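Local coordinates for 2-methyl-3-hydroxypyridine-5-carboxylic acid oxygenase (Mesorhizobium loti, PDB 3ALJ), which probably catalyses the FAD-dependent oxygenation and ring opening of 2-methyl-3-hydroxypyridine-5-carboxylic acid, a flavoenzyme reaction of pyridine-ring breakdown, at residues Y54-G59 with N356-A361; A362-R367 with R373-P378; Y82-W85 with V91-E94. All blocks are in the same frame, centred on the assembly; numbering follows the deposited sequence.

Interaction 1. Residues Y54-G59 with N356-A361; sequences YLWHNG and NMFTPA. With FAD (flavin-adenine dinucleotide), chain B; BME (beta-mercaptoethanol), chain D.
Trp-56 and Phe-358 meet where the FAD-binding fold passes from strand 52-56 to helix 57-65. Trp-56 sits at the N-cap position of that helix. Phe-358 is the centre of an inverse gamma turn in the loop after helix 321-349. The two side chains cross at about a right angle, although their ring planes differ by only 39°. The six-membered ring of Trp-56 and the Phe-358 ring have centroids 5.4 Å apart. The rings meet at a slant. The outer corner of the indole does the touching: Trp-56 CH2 lies 3.7 Å from Phe-358 CE1, and Trp-56 CZ2 lies 4.0 Å from the same atom. In Trp-56, CG is anti to the carbonyl carbon (chi1 -53°), which sends the benzo part of the indole toward the loop. The contact is small and buried, and purely apolar across the segments. Phe-96 meets both rings and makes the pair part of a larger aromatic cluster.

The same strand reaches the flavin. Tyr-54 uses backbone atoms alone for its two hydrogen bonds to the ring system, while its hydroxyl bonds to Ser-215 and Thr-199. Two residues after Trp-56, in the first turn of the helix, Asn-58 ND2 gives a bond to O1 of a beta-mercaptoethanol, probably from the crystallisation liquor, and another to Gln-299. At the flavin, Tyr-54 N donates to FAD O4 at 2.9 Å with an angle of 168°, and FAD N3 donates to Tyr-54 O at 2.9 Å.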
loop_
_atom_site.group_PDB
_atom_site.type_symbol
_atom_site.label_atom_id
_atom_site.label_comp_id
_atom_site.label_asym_id
_atom_site.label_seq_id
_atom_site.Cartn_x
_atom_site.Cartn_y
_atom_site.Cartn_z
ATOM N N TYR A 54 2.016 2.122 -6.301
ATOM C CA TYR A 54 2.777 3.396 -6.279
ATOM C C TYR A 54 3.396 3.680 -4.921
ATOM O O TYR A 54 2.689 3.530 -3.875
ATOM C CB TYR A 54 1.848 4.582 -6.579
ATOM C CG TYR A 54 1.380 4.711 -8.009
ATOM C CD1 TYR A 54 0.759 3.677 -8.730
ATOM C CD2 TYR A 54 1.517 5.935 -8.644
ATOM C CE1 TYR A 54 0.366 3.839 -10.025
ATOM C CE2 TYR A 54 1.050 6.171 -9.944
ATOM C CZ TYR A 54 0.500 5.093 -10.651
ATOM O OH TYR A 54 0.080 5.254 -11.937
ATOM N N LEU A 55 4.641 4.136 -4.849
ATOM C CA LEU A 55 5.221 4.709 -3.647
ATOM C C LEU A 55 5.625 6.119 -3.955
ATOM O O LEU A 55 5.821 6.463 -5.120
ATOM C CB LEU A 55 6.459 3.925 -3.130
ATOM C CG LEU A 55 6.146 2.443 -2.665
ATOM C CD1 LEU A 55 7.458 1.941 -2.103
ATOM C CD2 LEU A 55 5.021 2.473 -1.583
ATOM N N TRP A 56 5.740 6.911 -2.910
ATOM C CA TRP A 56 6.163 8.314 -3.033
ATOM C C TRP A 56 7.358 8.527 -2.144
ATOM O O TRP A 56 7.805 7.638 -1.420
ATOM C CB TRP A 56 5.048 9.249 -2.619
ATOM C CG TRP A 56 3.720 8.973 -3.341
ATOM C CD1 TRP A 56 2.860 7.917 -3.096
ATOM C CD2 TRP A 56 3.126 9.714 -4.416
ATOM N NE1 TRP A 56 1.771 7.943 -3.967
ATOM C CE2 TRP A 56 1.921 9.051 -4.788
ATOM C CE3 TRP A 56 3.486 10.917 -5.064
ATOM C CZ2 TRP A 56 1.078 9.548 -5.791
ATOM C CZ3 TRP A 56 2.665 11.395 -6.072
ATOM C CH2 TRP A 56 1.476 10.766 -6.424
ATOM N N HIS A 57 7.888 9.750 -2.125
ATOM C CA HIS A 57 8.974 10.100 -1.303
ATOM C C HIS A 57 8.910 9.564 0.119
ATOM O O HIS A 57 9.909 9.042 0.592
ATOM C CB HIS A 57 8.992 11.692 -1.250
ATOM C CG HIS A 57 9.789 12.307 -0.130
ATOM N ND1 HIS A 57 9.152 12.797 0.993
ATOM C CD2 HIS A 57 11.118 12.477 0.063
ATOM C CE1 HIS A 57 10.075 13.283 1.832
ATOM N NE2 HIS A 57 11.287 13.100 1.295
ATOM N N ASN A 58 7.758 9.690 0.780
ATOM C CA ASN A 58 7.711 9.191 2.171
ATOM C C ASN A 58 8.024 7.645 2.267
ATOM O O ASN A 58 8.820 7.241 3.113
ATOM C CB ASN A 58 6.320 9.482 2.783
ATOM C CG ASN A 58 5.128 8.794 2.050
ATOM O OD1 ASN A 58 5.085 8.711 0.798
ATOM N ND2 ASN A 58 4.123 8.394 2.846
ATOM N N GLY A 59 7.430 6.863 1.350
ATOM C CA GLY A 59 7.705 5.395 1.323
ATOM C C GLY A 59 9.096 5.127 0.903
ATOM O O GLY A 59 9.722 4.175 1.403
ATOM N N ASN A 356 -4.993 17.948 -12.113
ATOM C CA ASN A 356 -4.414 19.005 -11.246
ATOM C C ASN A 356 -4.815 18.961 -9.793
ATOM O O ASN A 356 -4.828 20.001 -9.073
ATOM C CB ASN A 356 -4.649 20.433 -11.850
ATOM C CG ASN A 356 -3.866 20.679 -13.076
ATOM O OD1 ASN A 356 -2.667 20.353 -13.127
ATOM N ND2 ASN A 356 -4.585 21.158 -14.120
ATOM N N MET A 357 -5.128 17.758 -9.331
ATOM C CA MET A 357 -5.553 17.579 -7.928
ATOM C C MET A 357 -4.534 17.064 -6.940
ATOM O O MET A 357 -4.798 16.938 -5.768
ATOM C CB MET A 357 -6.891 16.765 -7.826
ATOM C CG MET A 357 -8.070 17.372 -8.582
ATOM S SD MET A 357 -8.525 18.950 -7.862
ATOM C CE MET A 357 -9.260 18.328 -6.386
ATOM N N PHE A 358 -3.285 16.919 -7.437
ATOM C CA PHE A 358 -2.239 16.620 -6.466
ATOM C C PHE A 358 -1.697 17.956 -5.963
ATOM O O PHE A 358 -0.591 18.430 -6.325
ATOM C CB PHE A 358 -1.119 15.782 -7.133
ATOM C CG PHE A 358 -1.530 14.326 -7.246
ATOM C CD1 PHE A 358 -1.508 13.519 -6.092
ATOM C CD2 PHE A 358 -2.007 13.834 -8.483
ATOM C CE1 PHE A 358 -1.983 12.164 -6.179
ATOM C CE2 PHE A 358 -2.425 12.459 -8.528
ATOM C CZ PHE A 358 -2.436 11.715 -7.398
ATOM N N THR A 359 -2.547 18.613 -5.165
ATOM C CA THR A 359 -2.248 19.930 -4.595
ATOM C C THR A 359 -1.310 19.746 -3.422
ATOM O O THR A 359 -0.990 18.597 -2.981
ATOM C CB THR A 359 -3.564 20.492 -3.967
ATOM O OG1 THR A 359 -4.031 19.505 -2.984
ATOM C CG2 THR A 359 -4.710 20.669 -4.999
ATOM N N PRO A 360 -0.827 20.862 -2.847
ATOM C CA PRO A 360 -0.058 20.700 -1.685
ATOM C C PRO A 360 -0.636 19.926 -0.558
ATOM O O PRO A 360 -0.007 19.081 0.064
ATOM C CB PRO A 360 0.284 22.182 -1.288
ATOM C CG PRO A 360 0.371 22.859 -2.632
ATOM C CD PRO A 360 -0.800 22.222 -3.411
ATOM N N ALA A 361 -1.953 20.122 -0.341
ATOM C CA ALA A 361 -2.590 19.331 0.659
ATOM C C ALA A 361 -2.691 17.812 0.392
ATOM O O ALA A 361 -2.527 17.015 1.281
ATOM C CB ALA A 361 -3.993 20.017 0.956
HETATM P PA FAD B . -1.410 -6.426 4.078
HETATM O O1A FAD B . -0.620 -5.975 2.889
HETATM O O2A FAD B . -2.764 -6.810 3.919
HETATM O O5B FAD B . -0.580 -7.619 4.718
HETATM C C5B FAD B . -1.077 -8.338 5.896
HETATM C C4B FAD B . -0.319 -9.647 5.806
HETATM O O4B FAD B . -0.756 -10.316 7.038
HETATM C C3B FAD B . -0.734 -10.553 4.706
HETATM O O3B FAD B . 0.411 -11.154 4.066
HETATM C C2B FAD B . -1.700 -11.574 5.408
HETATM O O2B FAD B . -1.714 -12.869 4.783
HETATM C C1B FAD B . -1.090 -11.738 6.762
HETATM N N9A FAD B . -2.028 -12.009 7.804
HETATM C C8A FAD B . -3.357 -11.664 7.907
HETATM N N7A FAD B . -3.872 -12.040 9.087
HETATM C C5A FAD B . -2.839 -12.663 9.770
HETATM C C6A FAD B . -2.742 -13.172 11.062
HETATM N N6A FAD B . -3.838 -13.192 11.893
HETATM N N1A FAD B . -1.557 -13.673 11.419
HETATM C C2A FAD B . -0.496 -13.703 10.604
HETATM N N3A FAD B . -0.508 -13.186 9.341
HETATM C C4A FAD B . -1.700 -12.644 8.968
HETATM N N1 FAD B . -0.994 1.698 -1.166
HETATM C C2 FAD B . 0.014 2.416 -1.625
HETATM O O2 FAD B . 0.911 2.872 -0.898
HETATM N N3 FAD B . 0.095 2.708 -2.987
HETATM C C4 FAD B . -0.847 2.223 -3.896
HETATM O O4 FAD B . -0.638 2.389 -5.156
HETATM C C4X FAD B . -1.901 1.490 -3.379
HETATM N N5 FAD B . -2.960 1.066 -4.253
HETATM C C5X FAD B . -4.044 0.395 -3.716
HETATM C C6 FAD B . -5.146 0.058 -4.521
HETATM C C7 FAD B . -6.192 -0.665 -4.006
HETATM C C7M FAD B . -7.386 -1.035 -4.932
HETATM C C8 FAD B . -6.214 -1.011 -2.671
HETATM C C8M FAD B . -7.393 -1.791 -2.044
HETATM C C9 FAD B . -5.126 -0.676 -1.854
HETATM C C9A FAD B . -4.039 0.077 -2.364
HETATM N N10 FAD B . -2.910 0.478 -1.523
HETATM C C10 FAD B . -1.905 1.208 -2.036
HETATM C "C1'" FAD B . -2.948 0.132 -0.023
HETATM C "C2'" FAD B . -2.072 -1.088 0.227
HETATM O "O2'" FAD B . -2.528 -2.177 -0.602
HETATM C "C3'" FAD B . -2.254 -1.552 1.685
HETATM O "O3'" FAD B . -2.453 -0.339 2.504
HETATM C "C4'" FAD B . -1.083 -2.237 2.256
HETATM O "O4'" FAD B . -0.895 -3.460 1.490
HETATM C "C5'" FAD B . -1.311 -2.649 3.674
HETATM O "O5'" FAD B . -0.150 -3.328 4.143
HETATM P P FAD B . -0.294 -4.136 5.494
HETATM O O1P FAD B . 1.014 -4.774 5.697
HETATM O O2P FAD B . -0.882 -3.305 6.591
HETATM O O3P FAD B . -1.426 -5.248 5.182
HETATM C C1 BME D . 2.797 9.946 5.888
HETATM C C2 BME D . 2.045 8.699 5.294
HETATM O O1 BME D . 4.093 10.004 5.276
HETATM S S2 BME D . 0.501 8.553 6.348
#

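Interaction 2. Residues A362-R367 with R373-P378; sequences ALEAAR and RVYSWP. With BME (beta-mercaptoethanol), chain D.
Ser-376 N donates to Arg-367 O at 2.9 Å in an almost straight bond of 176°, joining the end of the short helix 364-367 to the C-terminal tail just after strand 374-375. That strand pairs antiparallel with strand 368-369, and a G1 beta bulge at Arg-373 and Val-374 lies at its start.

Arg-367 carries most of the side-chain contact. Its chain bends at chi3 (66°), which brings the guanidinium back across the tail. Arg-367 NE donates to Trp-377 O at 3.2 Å. That carbonyl oxygen lies near the guanidinium plane, but the donor stands above the carbonyl plane. Ser-376 O receives two weak bonds, from Arg-367 NE and from Arg-367 NH2. Arg-367 NH2 also lies 3.8 Å from Tyr-375 CB, and the guanidinium and phenol planes are 29° apart.

Tyr-375 turns a ring edge to the start of the helix. Glu-364 O lies in the plane of the ring, at its edge, 3.4 Å from Tyr-375 CE2; Glu-364 CG is 3.6 Å from the same atom. Beyond CG the Glu-364 chain runs extended, and its carboxylate forms a salt bridge with Arg-338 of helix 321-349. The Tyr-375 side chain also touches Ile-335 of that helix.

Apart from the tyrosine edge, the contact is mostly polar. One guanidinium gathers two successive carbonyls of the tail, while the helix-end carbonyl takes the amide of Ser-376. The two bonds to Ser-376 O are weak, so the bond to Trp-377 O is probably the main hold of the guanidinium on the tail.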
loop_
_atom_site.group_PDB
_atom_site.type_symbol
_atom_site.label_atom_id
_atom_site.label_comp_id
_atom_site.label_asym_id
_atom_site.label_seq_id
_atom_site.Cartn_x
_atom_site.Cartn_y
_atom_site.Cartn_z
ATOM N N ALA A 362 -2.995 17.515 -0.874
ATOM C CA ALA A 362 -3.110 16.143 -1.268
ATOM C C ALA A 362 -1.714 15.484 -1.062
ATOM O O ALA A 362 -1.709 14.316 -0.724
ATOM C CB ALA A 362 -3.507 16.021 -2.728
ATOM N N LEU A 363 -0.618 16.183 -1.382
ATOM C CA LEU A 363 0.718 15.624 -1.270
ATOM C C LEU A 363 1.337 15.701 0.116
ATOM O O LEU A 363 2.510 15.346 0.299
ATOM C CB LEU A 363 1.594 16.410 -2.250
ATOM C CG LEU A 363 1.284 16.082 -3.725
ATOM C CD1 LEU A 363 2.173 17.074 -4.582
ATOM C CD2 LEU A 363 1.511 14.592 -4.087
ATOM N N GLU A 364 0.590 16.117 1.156
ATOM C CA GLU A 364 1.217 16.218 2.443
ATOM C C GLU A 364 1.797 14.931 2.960
ATOM O O GLU A 364 3.004 14.935 3.378
ATOM C CB GLU A 364 0.140 16.711 3.420
ATOM C CG GLU A 364 0.625 16.638 4.896
ATOM C CD GLU A 364 -0.484 17.134 5.835
ATOM O OE1 GLU A 364 -0.789 18.322 5.712
ATOM O OE2 GLU A 364 -1.126 16.308 6.527
ATOM N N ALA A 365 1.085 13.800 2.868
ATOM C CA ALA A 365 1.618 12.563 3.349
ATOM C C ALA A 365 2.911 12.206 2.546
ATOM O O ALA A 365 3.969 11.755 3.082
ATOM C CB ALA A 365 0.597 11.380 3.233
ATOM N N ALA A 366 2.848 12.438 1.218
ATOM C CA ALA A 366 4.059 12.054 0.371
ATOM C C ALA A 366 5.251 12.953 0.707
ATOM O O ALA A 366 6.370 12.484 0.609
ATOM C CB ALA A 366 3.683 12.222 -1.084
ATOM N N ARG A 367 4.984 14.217 1.093
ATOM C CA ARG A 367 6.061 15.142 1.429
ATOM C C ARG A 367 6.758 14.828 2.695
ATOM O O ARG A 367 7.908 15.296 2.931
ATOM C CB ARG A 367 5.511 16.579 1.479
ATOM C CG ARG A 367 5.172 17.095 0.058
ATOM C CD ARG A 367 4.563 18.492 0.121
ATOM N NE ARG A 367 5.622 19.336 0.614
ATOM C CZ ARG A 367 5.574 20.002 1.743
ATOM N NH1 ARG A 367 4.442 20.068 2.490
ATOM N NH2 ARG A 367 6.699 20.594 2.098
ATOM N N ARG A 373 12.001 13.491 10.045
ATOM C CA ARG A 373 10.797 13.947 10.720
ATOM C C ARG A 373 10.411 15.379 10.340
ATOM O O ARG A 373 9.993 16.197 11.170
ATOM C CB ARG A 373 10.882 13.793 12.308
ATOM C CG ARG A 373 11.369 12.410 12.691
ATOM C CD ARG A 373 11.407 12.384 14.237
ATOM N NE ARG A 373 12.275 11.277 14.585
ATOM C CZ ARG A 373 12.118 10.579 15.746
ATOM N NH1 ARG A 373 13.022 9.616 15.962
ATOM N NH2 ARG A 373 11.089 10.916 16.562
ATOM N N VAL A 374 10.568 15.711 9.046
ATOM C CA VAL A 374 10.107 17.054 8.534
ATOM C C VAL A 374 9.414 16.843 7.252
ATOM O O VAL A 374 9.530 15.701 6.676
ATOM C CB VAL A 374 11.362 17.948 8.232
ATOM C CG1 VAL A 374 12.136 18.235 9.632
ATOM C CG2 VAL A 374 12.290 17.312 7.209
ATOM N N TYR A 375 8.742 17.865 6.749
ATOM C CA TYR A 375 8.133 17.839 5.399
ATOM C C TYR A 375 9.123 18.421 4.424
ATOM O O TYR A 375 9.759 19.495 4.742
ATOM C CB TYR A 375 6.840 18.645 5.402
ATOM C CG TYR A 375 5.769 18.005 6.232
ATOM C CD1 TYR A 375 5.713 18.182 7.627
ATOM C CD2 TYR A 375 4.951 17.078 5.633
ATOM C CE1 TYR A 375 4.741 17.492 8.365
ATOM C CE2 TYR A 375 3.943 16.408 6.334
ATOM C CZ TYR A 375 3.808 16.655 7.663
ATOM O OH TYR A 375 2.799 16.046 8.430
ATOM N N SER A 376 9.340 17.747 3.300
ATOM C CA SER A 376 10.303 18.214 2.310
ATOM C C SER A 376 9.579 18.418 0.979
ATOM O O SER A 376 8.344 18.505 0.880
ATOM C CB SER A 376 11.384 17.131 2.212
ATOM O OG SER A 376 12.492 17.461 1.313
ATOM N N TRP A 377 10.351 18.644 -0.092
ATOM C CA TRP A 377 9.823 18.778 -1.480
ATOM C C TRP A 377 8.693 19.752 -1.518
ATOM O O TRP A 377 7.569 19.400 -1.880
ATOM C CB TRP A 377 9.485 17.414 -2.100
ATOM C CG TRP A 377 10.767 16.593 -2.155
ATOM C CD1 TRP A 377 11.154 15.586 -1.242
ATOM C CD2 TRP A 377 11.816 16.680 -3.140
ATOM N NE1 TRP A 377 12.429 15.106 -1.630
ATOM C CE2 TRP A 377 12.834 15.750 -2.761
ATOM C CE3 TRP A 377 12.053 17.531 -4.266
ATOM C CZ2 TRP A 377 14.045 15.677 -3.471
ATOM C CZ3 TRP A 377 13.229 17.413 -4.963
ATOM C CH2 TRP A 377 14.214 16.493 -4.520
ATOM N N PRO A 378 8.930 21.011 -1.163
ATOM C CA PRO A 378 7.834 22.001 -1.180
ATOM C C PRO A 378 7.273 22.238 -2.582
ATOM O O PRO A 378 7.965 22.151 -3.603
ATOM C CB PRO A 378 8.520 23.295 -0.615
ATOM C CG PRO A 378 10.006 23.120 -1.078
ATOM C CD PRO A 378 10.245 21.600 -0.713
HETATM C C1 BME D . 2.797 9.946 5.888
HETATM C C2 BME D . 2.045 8.699 5.294
HETATM O O1 BME D . 4.093 10.004 5.276
HETATM S S2 BME D . 0.501 8.553 6.348
#

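Interaction 3. Residues Y82-W85 with V91-E94; sequences YETW and VSKE
A beta hairpin, strands 82-86 and 89-94, brings these residues together at one edge of the mixed sheet that also contains strand 199-203. The two segments run antiparallel at 172°. Tyr-82 and Glu-94 form a hydrogen-bonded pair: Tyr-82 N donates to Glu-94 O, and Glu-94 N returns the bond to Tyr-82 O at 2.8 Å. Thr-84 N donates to Ser-92 O. Thr-84 O then takes Val-91 N at 2.8 Å and, weakly, Ser-92 N.

On the face of Thr-84 and Ser-92, one water has hydrogen bonds to Tyr-82 O, Thr-84 OG1, Ser-92 OG and Glu-94 OE1. It lies 2.6 Å from Ser-92 OG, which chi1 of 58° places between the backbone N and the carbonyl carbon. The other carboxylate oxygen, Glu-94 OE2, has Phe-358 as its partner.

On the opposite face, Glu-83 and Lys-93 lie side by side and point the same way. Lys-93 CE is 3.5 Å from Glu-83 OE2. Glu-83 OE2 and Lys-93 NZ are 4.4 Å apart, too far for a salt bridge. A second water spans them, weakly at the lysine, whose NZ pairs with Glu-195. Glu-83 OE2 is also bonded by Ser-90 OG and by Trp-85 NE1, which comes from above the carboxylate plane.

Two residues, Val-91 and Ser-92, set against the single Thr-84 form a classic beta bulge, here in a hairpin at the edge of a mixed sheet.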
loop_
_atom_site.group_PDB
_atom_site.type_symbol
_atom_site.label_atom_id
_atom_site.label_comp_id
_atom_site.label_asym_id
_atom_site.label_seq_id
_atom_site.Cartn_x
_atom_site.Cartn_y
_atom_site.Cartn_z
ATOM N N TYR A 82 2.787 12.440 -14.420
ATOM C CA TYR A 82 1.479 11.831 -14.041
ATOM C C TYR A 82 0.416 12.634 -14.796
ATOM O O TYR A 82 0.133 13.781 -14.518
ATOM C CB TYR A 82 1.351 11.953 -12.534
ATOM C CG TYR A 82 0.213 11.203 -11.947
ATOM C CD1 TYR A 82 -1.132 11.410 -12.408
ATOM C CD2 TYR A 82 0.434 10.270 -10.912
ATOM C CE1 TYR A 82 -2.194 10.676 -11.782
ATOM C CE2 TYR A 82 -0.619 9.590 -10.295
ATOM C CZ TYR A 82 -1.881 9.792 -10.745
ATOM O OH TYR A 82 -2.981 9.174 -10.115
ATOM N N GLU A 83 -0.118 11.926 -15.845
ATOM C CA GLU A 83 -1.077 12.552 -16.778
ATOM C C GLU A 83 -2.533 12.086 -16.431
ATOM O O GLU A 83 -2.705 10.945 -16.034
ATOM C CB GLU A 83 -0.678 12.228 -18.196
ATOM C CG GLU A 83 -1.603 12.851 -19.232
ATOM C CD GLU A 83 -1.094 12.662 -20.669
ATOM O OE1 GLU A 83 -0.244 11.790 -20.913
ATOM O OE2 GLU A 83 -1.696 13.308 -21.552
ATOM N N THR A 84 -3.499 12.962 -16.588
ATOM C CA THR A 84 -4.905 12.613 -16.458
ATOM C C THR A 84 -5.621 12.878 -17.734
ATOM O O THR A 84 -5.434 14.007 -18.341
ATOM C CB THR A 84 -5.494 13.453 -15.323
ATOM O OG1 THR A 84 -4.776 13.140 -14.130
ATOM C CG2 THR A 84 -6.964 13.057 -15.008
ATOM N N TRP A 85 -6.440 11.914 -18.174
ATOM C CA TRP A 85 -7.403 12.164 -19.300
ATOM C C TRP A 85 -8.830 12.141 -18.797
ATOM O O TRP A 85 -9.170 11.337 -17.926
ATOM C CB TRP A 85 -7.269 11.092 -20.381
ATOM C CG TRP A 85 -5.950 11.077 -21.122
ATOM C CD1 TRP A 85 -4.880 11.885 -20.974
ATOM C CD2 TRP A 85 -5.634 10.071 -22.157
ATOM N NE1 TRP A 85 -3.892 11.482 -21.878
ATOM C CE2 TRP A 85 -4.316 10.391 -22.621
ATOM C CE3 TRP A 85 -6.345 8.967 -22.709
ATOM C CZ2 TRP A 85 -3.663 9.624 -23.605
ATOM C CZ3 TRP A 85 -5.683 8.198 -23.738
ATOM C CH2 TRP A 85 -4.367 8.515 -24.105
ATOM N N VAL A 91 -6.169 16.461 -19.580
ATOM C CA VAL A 91 -6.605 17.596 -18.811
ATOM C C VAL A 91 -5.500 18.086 -17.845
ATOM O O VAL A 91 -5.578 19.204 -17.260
ATOM C CB VAL A 91 -7.918 17.349 -18.046
ATOM C CG1 VAL A 91 -9.063 17.230 -19.003
ATOM C CG2 VAL A 91 -7.805 16.137 -17.083
ATOM N N SER A 92 -4.492 17.265 -17.545
ATOM C CA SER A 92 -3.414 17.773 -16.721
ATOM C C SER A 92 -2.179 16.838 -16.908
ATOM O O SER A 92 -2.314 15.639 -17.230
ATOM C CB SER A 92 -3.790 17.781 -15.204
ATOM O OG SER A 92 -4.151 16.501 -14.673
ATOM N N LYS A 93 -1.002 17.427 -16.579
ATOM C CA LYS A 93 0.251 16.720 -16.462
ATOM C C LYS A 93 0.985 17.252 -15.281
ATOM O O LYS A 93 1.168 18.499 -15.153
ATOM C CB LYS A 93 1.122 16.983 -17.760
ATOM C CG LYS A 93 0.588 16.080 -18.953
ATOM C CD LYS A 93 1.488 16.356 -20.180
ATOM C CE LYS A 93 1.060 15.428 -21.282
ATOM N NZ LYS A 93 1.878 15.744 -22.537
ATOM N N GLU A 94 1.241 16.328 -14.345
ATOM C CA GLU A 94 1.757 16.821 -13.024
ATOM C C GLU A 94 3.049 16.100 -12.718
ATOM O O GLU A 94 3.197 14.867 -12.901
ATOM C CB GLU A 94 0.709 16.463 -11.906
ATOM C CG GLU A 94 -0.575 17.248 -12.066
ATOM C CD GLU A 94 -1.665 16.728 -11.135
ATOM O OE1 GLU A 94 -2.411 15.832 -11.515
ATOM O OE2 GLU A 94 -1.782 17.287 -10.031
HETATM O O HOH W 1 -2.389 14.681 -13.904
HETATM O O HOH W 2 -0.649 14.137 -23.829
#

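Interactions 1 and 2 are close neighbours, with centres 8 Å apart. His-57 ND1 and Ala-366 O, 2.8 Å apart, probably share a hydrogen bond, and the His-57 ring meets Trp-377 edge-to-face. Both contacts touch the beta-mercaptoethanol, whose O1 also bonds Ala-365 O. Interaction 3 is nested in the chain between the two segments of interaction 1, with its centre about 14 Å away. The bond from Phe-358 N to Glu-94 OE2 (3.0 Å) ties the 356-361 loop to the hairpin, and Tyr-82 meets Phe-358 edge-to-face. Of the three, interaction 1 holds the direct flavin contact; the Tyr-82 side chain stays about 9 Å from FAD.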